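Local coordinates for protein response regulator (PDB 3N0R) that probably acts as an anti-anti-sigma regulator of the stress response, coupling phosphorylation of a receiver domain to a sigma-factor-like helical region, at residues A[72-77]-A[133-138]; A[178-183]-A[269-274]; A[256-261]-A[265-270]. The protein carries 1 engineered substitution. One frame throughout, in Å; residues are numbered along the deposited sequence.

Contact 1 (A[72-77]-A[133-138]); sequences PRVALY and AAQILD
The Y77 ring meets I136 obliquely: the CD1 end of the isoleucine approaches the root of the aromatic side chain, 3.6 Å from Y77 CB. Other partners of the ring come from outside the pair, with F128 edge-to-face and Y37 inclined at about 55°. This is helix-on-helix packing in the sigma-factor-like part of PhyR, where helix 72-84, in the sigma2-like region, lies against helix 130-137. The sequence of the latter, and its place just ahead of helix 141-156, are consistent with the helix-turn-helix of a sigma4-like unit. The axes of 72-77 and 133-137 approach to 8.8 Å, with a crossing angle of -34°, and the CA atoms of Y77 and I136 come within 6.0 Å of each other.

I136 carries most of the contact. Its CG1 branch runs outward between V74 and Y77 and meets V74 CG1 at 3.9 Å. That valine methyl, placed anti to the backbone N (chi1 171°), also rests against Q135 CB at 3.9 Å. Q135 turns away from there, its chain bent at chi2, and NE2 bonds back to T131 O, so the glutamine contributes only its aliphatic root. Y77 sends its hydroxyl away from I136 to the carboxylate of E126, which also forms a salt bridge with R73.

The side-chain atoms that meet are thus all carbons, while the polar ends of Y77 and Q135 find partners elsewhere. I136 also packs against backbone carbonyls: its second branch, CG2, sits 3.8 Å from Y77 O.

Contact 2 (A[178-183]-A[269-274]); sequences ALVREL and AAIGQA
I271 sets CG1 anti to its carbonyl carbon (chi1 -68°) and keeps the chain extended at chi2 (175°), which carries CD1 across the gap to V180 and L183. V180 answers with CG2, the branch lying beside the backbone N. L183 offers CD1.

These torsions converge on one methyl. I271 CD1 lies 3.7 Å from L183 CD1 and 4.0 Å from V180 CG2, touching each of the two residues through a branch tip. The valine and isoleucine side chains cross at about a right angle, whereas the leucine approaches on a slant. The backbones stay well apart, for even the nearest CA atoms, those of V180 and I271, are 8.6 Å from each other, so the segments meet through side-chain ends, with L183 lying just past the end of helix 170-182.

Helix 170-182 and helix 264-277 are the first and last helices of the receiver domain, and in its alternating alpha/beta fold they pack side by side on one face of the parallel sheet. I271 also touches I237 of strand 236-240, next to the edge strand 257-259, and H185, in the loop after helix 170-182, touches both V180 and I271. Away from this interface, Q273 reaches the sigma-like region through bonds to R117 and to the backbone oxygen of A40, so the last helix faces both parts of the protein.

Between 178-183 and 269-274 the contact is wholly aliphatic and small, burying 103 Å² in all. Its chemistry implies dispersion and the exclusion of water, with shape rather than directional bonding determining the fit.

Contact 3 (A[256-261]-A[265-270]); sequences FLITKP and ETVKAA
I258 and A270 form the apolar centre. The isoleucine is modelled in two conformers; in the one described here I258 CG2 lies 3.5 Å from A270 CB, while CG1 stands between the backbone N and the carbonyl carbon (chi1 57°) and the CD1 end reaches V267 CG2 at 4.2 Å. F256 adds a looser touch, its ring oblique to the carbonyl oxygen of A270.

Polar coupling runs through water. One water donates to both L257 O and T266 O, each at 2.9 Å. A second accepts from T259 N (2.8 Å) and donates to T266 OG1, while a third donates to T259 O and, at 2.7 Å, to the same hydroxyl. T266 OG1 thus receives two water bonds and gives its own proton to Q263 O.

The waters lie on the side of strand 257-259 facing the helix; the strand also bonds to F238 and T240. Strand and helix run nearly antiparallel, at 171°. Beyond the strand, K260 forms salt bridges with E169 and with D212, the predicted phosphorylation site, and a cis peptide bond precedes P261: the lysine-cis-proline end of the last strand at the acidic pocket, as in receiver domains.

How the contacts relate
All three contacts are largely buried, yet they belong to different parts of the protein. Contact 1 joins two helices of the sigma-like region and stands clear of the others, its centre about 26 Å from that of contact 2 and about 21 Å from that of contact 3. Contacts 2 and 3 share helix 264-277 and adjoin: L179 CD1 packs 3.9 Å from V267 CG2, while Q273 CB packs against F256 CE1. One helix therefore meets both a neighbouring helix and the edge strand. Contacts 1 and 2 rely on aliphatic branches between helices; contact 3, at the sheet edge, adds ordered water to its apolar centre.

Contact 1 (A[72-77]-A[133-138])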
# COMPACT_ATOMS: atom_id res chain seq x y z
N PRO A 72 -11.10 12.66 12.42
CA PRO A 72 -9.75 13.11 12.06
C PRO A 72 -9.09 12.24 10.99
O PRO A 72 -8.37 12.78 10.15
CB PRO A 72 -9.00 13.04 13.39
CG PRO A 72 -10.06 13.27 14.42
CD PRO A 72 -11.29 12.59 13.88
N ARG A 73 -9.31 10.92 11.01
CA ARG A 73 -8.68 10.07 10.00
C ARG A 73 -9.17 10.43 8.60
O ARG A 73 -8.37 10.64 7.69
CB ARG A 73 -8.91 8.58 10.29
CG ARG A 73 -8.00 7.69 9.44
CD ARG A 73 -8.42 6.22 9.41
NE ARG A 73 -7.43 5.45 8.65
CZ ARG A 73 -7.68 4.33 7.99
NH1 ARG A 73 -8.90 3.80 7.98
NH2 ARG A 73 -6.70 3.72 7.33
N VAL A 74 -10.48 10.51 8.42
CA VAL A 74 -11.04 10.87 7.13
C VAL A 74 -10.57 12.28 6.73
O VAL A 74 -10.18 12.51 5.58
CB VAL A 74 -12.57 10.76 7.12
CG1 VAL A 74 -13.15 11.34 5.84
CG2 VAL A 74 -12.99 9.31 7.31
N ALA A 75 -10.62 13.21 7.67
CA ALA A 75 -10.21 14.59 7.40
C ALA A 75 -8.75 14.68 6.95
O ALA A 75 -8.42 15.48 6.08
CB ALA A 75 -10.45 15.47 8.61
N LEU A 76 -7.88 13.89 7.57
CA LEU A 76 -6.47 13.88 7.20
C LEU A 76 -6.30 13.40 5.76
O LEU A 76 -5.54 13.99 4.99
CB LEU A 76 -5.69 12.97 8.15
CG LEU A 76 -4.23 12.67 7.77
CD1 LEU A 76 -3.41 13.94 7.65
CD2 LEU A 76 -3.61 11.71 8.78
N TYR A 77 -6.97 12.31 5.40
CA TYR A 77 -6.88 11.82 4.03
C TYR A 77 -7.45 12.83 3.04
O TYR A 77 -6.92 12.99 1.94
CB TYR A 77 -7.53 10.44 3.87
CG TYR A 77 -6.70 9.26 4.35
CD1 TYR A 77 -6.52 9.03 5.71
CD2 TYR A 77 -6.16 8.33 3.45
CE1 TYR A 77 -5.80 7.93 6.16
CE2 TYR A 77 -5.44 7.23 3.91
CZ TYR A 77 -5.27 7.03 5.27
OH TYR A 77 -4.56 5.94 5.74
N ALA A 133 -14.75 7.04 1.78
CA ALA A 133 -13.92 7.27 0.60
C ALA A 133 -14.48 8.41 -0.26
O ALA A 133 -13.71 9.21 -0.81
CB ALA A 133 -13.77 5.98 -0.21
N ALA A 134 -15.80 8.51 -0.35
CA ALA A 134 -16.44 9.59 -1.09
C ALA A 134 -16.10 10.97 -0.53
O ALA A 134 -15.92 11.92 -1.28
CB ALA A 134 -17.95 9.38 -1.13
N GLN A 135 -16.01 11.08 0.80
CA GLN A 135 -15.61 12.34 1.44
C GLN A 135 -14.18 12.69 1.09
O GLN A 135 -13.84 13.85 0.88
CB GLN A 135 -15.69 12.26 2.96
CG GLN A 135 -16.97 11.71 3.51
CD GLN A 135 -18.19 12.37 2.90
OE1 GLN A 135 -18.28 13.59 2.81
NE2 GLN A 135 -19.13 11.55 2.47
N ILE A 136 -13.33 11.67 1.04
CA ILE A 136 -11.92 11.88 0.77
C ILE A 136 -11.71 12.31 -0.68
O ILE A 136 -10.91 13.21 -0.96
CB ILE A 136 -11.12 10.61 1.09
CG1 ILE A 136 -11.17 10.34 2.61
CG2 ILE A 136 -9.68 10.73 0.61
CD1 ILE A 136 -10.74 8.96 3.01
N LEU A 137 -12.45 11.68 -1.58
CA LEU A 137 -12.36 11.95 -3.02
C LEU A 137 -13.22 13.13 -3.46
O LEU A 137 -13.09 13.60 -4.59
CB LEU A 137 -12.79 10.70 -3.80
CG LEU A 137 -11.85 9.51 -3.62
CD1 LEU A 137 -12.56 8.23 -4.06
CD2 LEU A 137 -10.58 9.73 -4.40
N ASP A 138 -14.10 13.60 -2.58
CA ASP A 138 -15.04 14.67 -2.92
C ASP A 138 -15.95 14.28 -4.09
O ASP A 138 -16.08 15.02 -5.07
CB ASP A 138 -14.29 15.97 -3.21
CG ASP A 138 -15.19 17.19 -3.22
OD1 ASP A 138 -16.32 17.11 -2.68
OD2 ASP A 138 -14.78 18.23 -3.77

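Contact 2 (A[178-183]-A[269-274])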
# COMPACT_ATOMS: atom_id res chain seq x y z
N ALA A 178 -3.44 -19.53 0.62
CA ALA A 178 -4.83 -19.63 0.20
C ALA A 178 -5.27 -18.34 -0.48
O ALA A 178 -5.92 -18.37 -1.53
CB ALA A 178 -5.72 -19.95 1.38
N LEU A 179 -4.91 -17.20 0.11
CA LEU A 179 -5.30 -15.92 -0.45
C LEU A 179 -4.64 -15.70 -1.82
O LEU A 179 -5.27 -15.23 -2.76
CB LEU A 179 -4.97 -14.78 0.52
CG LEU A 179 -5.81 -14.81 1.80
CD1 LEU A 179 -5.34 -13.73 2.77
CD2 LEU A 179 -7.28 -14.61 1.48
N VAL A 180 -3.36 -16.05 -1.93
CA VAL A 180 -2.66 -15.90 -3.21
C VAL A 180 -3.28 -16.76 -4.31
O VAL A 180 -3.50 -16.31 -5.44
CB VAL A 180 -1.15 -16.20 -3.06
CG1 VAL A 180 -0.46 -16.24 -4.42
CG2 VAL A 180 -0.51 -15.15 -2.15
N ARG A 181 -3.58 -18.01 -3.96
CA ARG A 181 -4.24 -18.92 -4.90
C ARG A 181 -5.62 -18.38 -5.32
O ARG A 181 -6.02 -18.49 -6.48
CB ARG A 181 -4.38 -20.31 -4.27
CG ARG A 181 -5.17 -21.32 -5.06
CD ARG A 181 -5.21 -22.66 -4.34
NE ARG A 181 -3.93 -23.35 -4.42
CZ ARG A 181 -3.71 -24.42 -5.19
NH1 ARG A 181 -4.70 -24.92 -5.92
NH2 ARG A 181 -2.52 -24.99 -5.22
N GLU A 182 -6.35 -17.83 -4.36
CA GLU A 182 -7.69 -17.29 -4.62
C GLU A 182 -7.65 -16.14 -5.64
O GLU A 182 -8.63 -15.89 -6.33
CB GLU A 182 -8.36 -16.83 -3.32
CG GLU A 182 -9.68 -16.07 -3.54
CD GLU A 182 -10.33 -15.54 -2.26
OE1 GLU A 182 -9.66 -15.50 -1.20
OE2 GLU A 182 -11.52 -15.15 -2.31
N LEU A 183 -6.51 -15.46 -5.73
CA LEU A 183 -6.32 -14.37 -6.69
C LEU A 183 -5.88 -14.87 -8.07
O LEU A 183 -5.69 -14.07 -8.98
CB LEU A 183 -5.31 -13.36 -6.15
CG LEU A 183 -5.70 -12.64 -4.85
CD1 LEU A 183 -4.51 -11.87 -4.28
CD2 LEU A 183 -6.90 -11.72 -5.05
N ALA A 269 -5.22 -5.86 -2.41
CA ALA A 269 -4.75 -4.52 -2.72
C ALA A 269 -3.23 -4.45 -2.79
O ALA A 269 -2.68 -3.85 -3.72
CB ALA A 269 -5.29 -3.50 -1.71
N ALA A 270 -2.54 -5.03 -1.81
CA ALA A 270 -1.08 -4.97 -1.79
C ALA A 270 -0.48 -5.71 -2.98
O ALA A 270 0.43 -5.21 -3.65
CB ALA A 270 -0.54 -5.50 -0.48
N ILE A 271 -0.97 -6.92 -3.25
CA ILE A 271 -0.51 -7.67 -4.41
C ILE A 271 -0.85 -6.92 -5.70
O ILE A 271 -0.02 -6.84 -6.61
CB ILE A 271 -1.10 -9.09 -4.41
CG1 ILE A 271 -0.51 -9.89 -3.25
CG2 ILE A 271 -0.84 -9.78 -5.76
CD1 ILE A 271 -1.10 -11.28 -3.08
N GLY A 272 -2.06 -6.37 -5.78
CA GLY A 272 -2.45 -5.60 -6.95
C GLY A 272 -1.51 -4.46 -7.26
O GLY A 272 -1.19 -4.21 -8.43
N GLN A 273 -1.07 -3.74 -6.23
CA GLN A 273 -0.13 -2.63 -6.44
C GLN A 273 1.27 -3.11 -6.79
O GLN A 273 1.91 -2.55 -7.68
CB GLN A 273 -0.09 -1.70 -5.23
CG GLN A 273 -1.39 -0.96 -5.01
CD GLN A 273 -1.81 -0.18 -6.23
OE1 GLN A 273 -2.65 -0.62 -7.01
NE2 GLN A 273 -1.21 1.00 -6.42
N ALA A 274 1.76 -4.12 -6.08
CA ALA A 274 3.09 -4.64 -6.35
C ALA A 274 3.22 -5.08 -7.81
O ALA A 274 4.22 -4.79 -8.46
CB ALA A 274 3.41 -5.79 -5.42

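Contact 3 (A[256-261]-A[265-270])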
# COMPACT_ATOMS: atom_id res chain seq x y z
N PHE A 256 5.60 -1.99 0.15
CA PHE A 256 4.38 -2.78 0.22
C PHE A 256 4.42 -3.65 1.46
O PHE A 256 5.41 -4.33 1.73
CB PHE A 256 4.21 -3.65 -1.04
CG PHE A 256 4.34 -2.89 -2.33
CD1 PHE A 256 3.36 -1.99 -2.74
CD2 PHE A 256 5.46 -3.07 -3.15
CE1 PHE A 256 3.50 -1.28 -3.93
CE2 PHE A 256 5.59 -2.38 -4.34
CZ PHE A 256 4.62 -1.48 -4.73
N LEU A 257 3.29 -3.65 2.17
CA LEU A 257 3.18 -4.22 3.50
C LEU A 257 1.82 -4.91 3.64
O LEU A 257 0.80 -4.40 3.14
CB LEU A 257 3.30 -3.10 4.53
CG LEU A 257 3.68 -3.43 5.97
CD1 LEU A 257 5.00 -4.16 6.03
CD2 LEU A 257 3.74 -2.15 6.79
N ILE A 258 1.81 -6.08 4.29
CA ILE A 258 0.53 -6.61 4.72
C ILE A 258 0.61 -7.05 6.16
O ILE A 258 1.65 -7.51 6.66
CB ILE A 258 0.04 -7.79 3.86
CG1 ILE A 258 1.07 -8.92 3.85
CG2 ILE A 258 -0.28 -7.34 2.45
CD1 ILE A 258 0.58 -10.15 3.10
N THR A 259 -0.49 -6.84 6.86
CA THR A 259 -0.59 -7.17 8.26
C THR A 259 -1.12 -8.59 8.45
O THR A 259 -2.06 -9.01 7.77
CB THR A 259 -1.54 -6.20 8.97
OG1 THR A 259 -1.08 -4.86 8.76
CG2 THR A 259 -1.61 -6.48 10.47
N LYS A 260 -0.50 -9.32 9.36
CA LYS A 260 -1.05 -10.59 9.84
C LYS A 260 -1.61 -10.34 11.24
O LYS A 260 -1.02 -9.60 12.01
CB LYS A 260 0.01 -11.69 9.84
CG LYS A 260 1.25 -11.36 10.68
CD LYS A 260 2.22 -12.54 10.80
CE LYS A 260 3.43 -12.15 11.62
NZ LYS A 260 4.38 -13.29 11.80
N PRO A 261 -2.78 -10.94 11.58
CA PRO A 261 -3.60 -11.82 10.74
C PRO A 261 -4.23 -11.07 9.56
O PRO A 261 -4.45 -9.86 9.62
CB PRO A 261 -4.69 -12.30 11.70
CG PRO A 261 -4.80 -11.21 12.71
CD PRO A 261 -3.41 -10.68 12.89
N GLU A 265 -9.06 -8.40 1.68
CA GLU A 265 -9.04 -7.30 0.72
C GLU A 265 -7.74 -6.53 0.76
O GLU A 265 -7.32 -5.98 -0.26
CB GLU A 265 -10.24 -6.37 0.92
CG GLU A 265 -11.57 -6.94 0.43
CD GLU A 265 -11.65 -7.02 -1.10
OE1 GLU A 265 -11.85 -5.96 -1.73
OE2 GLU A 265 -11.51 -8.13 -1.66
N THR A 266 -7.08 -6.49 1.92
CA THR A 266 -5.80 -5.78 2.01
C THR A 266 -4.71 -6.53 1.26
O THR A 266 -3.80 -5.91 0.72
CB THR A 266 -5.35 -5.55 3.47
OG1 THR A 266 -4.95 -6.79 4.07
CG2 THR A 266 -6.45 -4.89 4.28
N VAL A 267 -4.80 -7.85 1.23
CA VAL A 267 -3.84 -8.66 0.49
C VAL A 267 -4.05 -8.48 -1.02
O VAL A 267 -3.08 -8.32 -1.77
CB VAL A 267 -3.96 -10.13 0.89
CG1 VAL A 267 -3.05 -11.00 0.02
CG2 VAL A 267 -3.59 -10.28 2.36
N LYS A 268 -5.30 -8.50 -1.46
CA LYS A 268 -5.60 -8.22 -2.86
C LYS A 268 -5.03 -6.86 -3.27
O LYS A 268 -4.44 -6.72 -4.33
CB LYS A 268 -7.11 -8.24 -3.14
CG LYS A 268 -7.46 -7.72 -4.54
CD LYS A 268 -8.96 -7.79 -4.85
CE LYS A 268 -9.40 -9.20 -5.19
NZ LYS A 268 -10.53 -9.21 -6.16
N ALA A 269 -5.22 -5.86 -2.41
CA ALA A 269 -4.75 -4.52 -2.72
C ALA A 269 -3.23 -4.45 -2.79
O ALA A 269 -2.68 -3.85 -3.72
CB ALA A 269 -5.29 -3.50 -1.71
N ALA A 270 -2.54 -5.03 -1.81
CA ALA A 270 -1.08 -4.97 -1.79
C ALA A 270 -0.48 -5.71 -2.98
O ALA A 270 0.43 -5.21 -3.65
CB ALA A 270 -0.54 -5.50 -0.48
O HOH W 1 -2.02 -4.79 2.78
O HOH W 2 -2.69 -5.52 5.71
O HOH W 3 -4.29 -7.87 6.47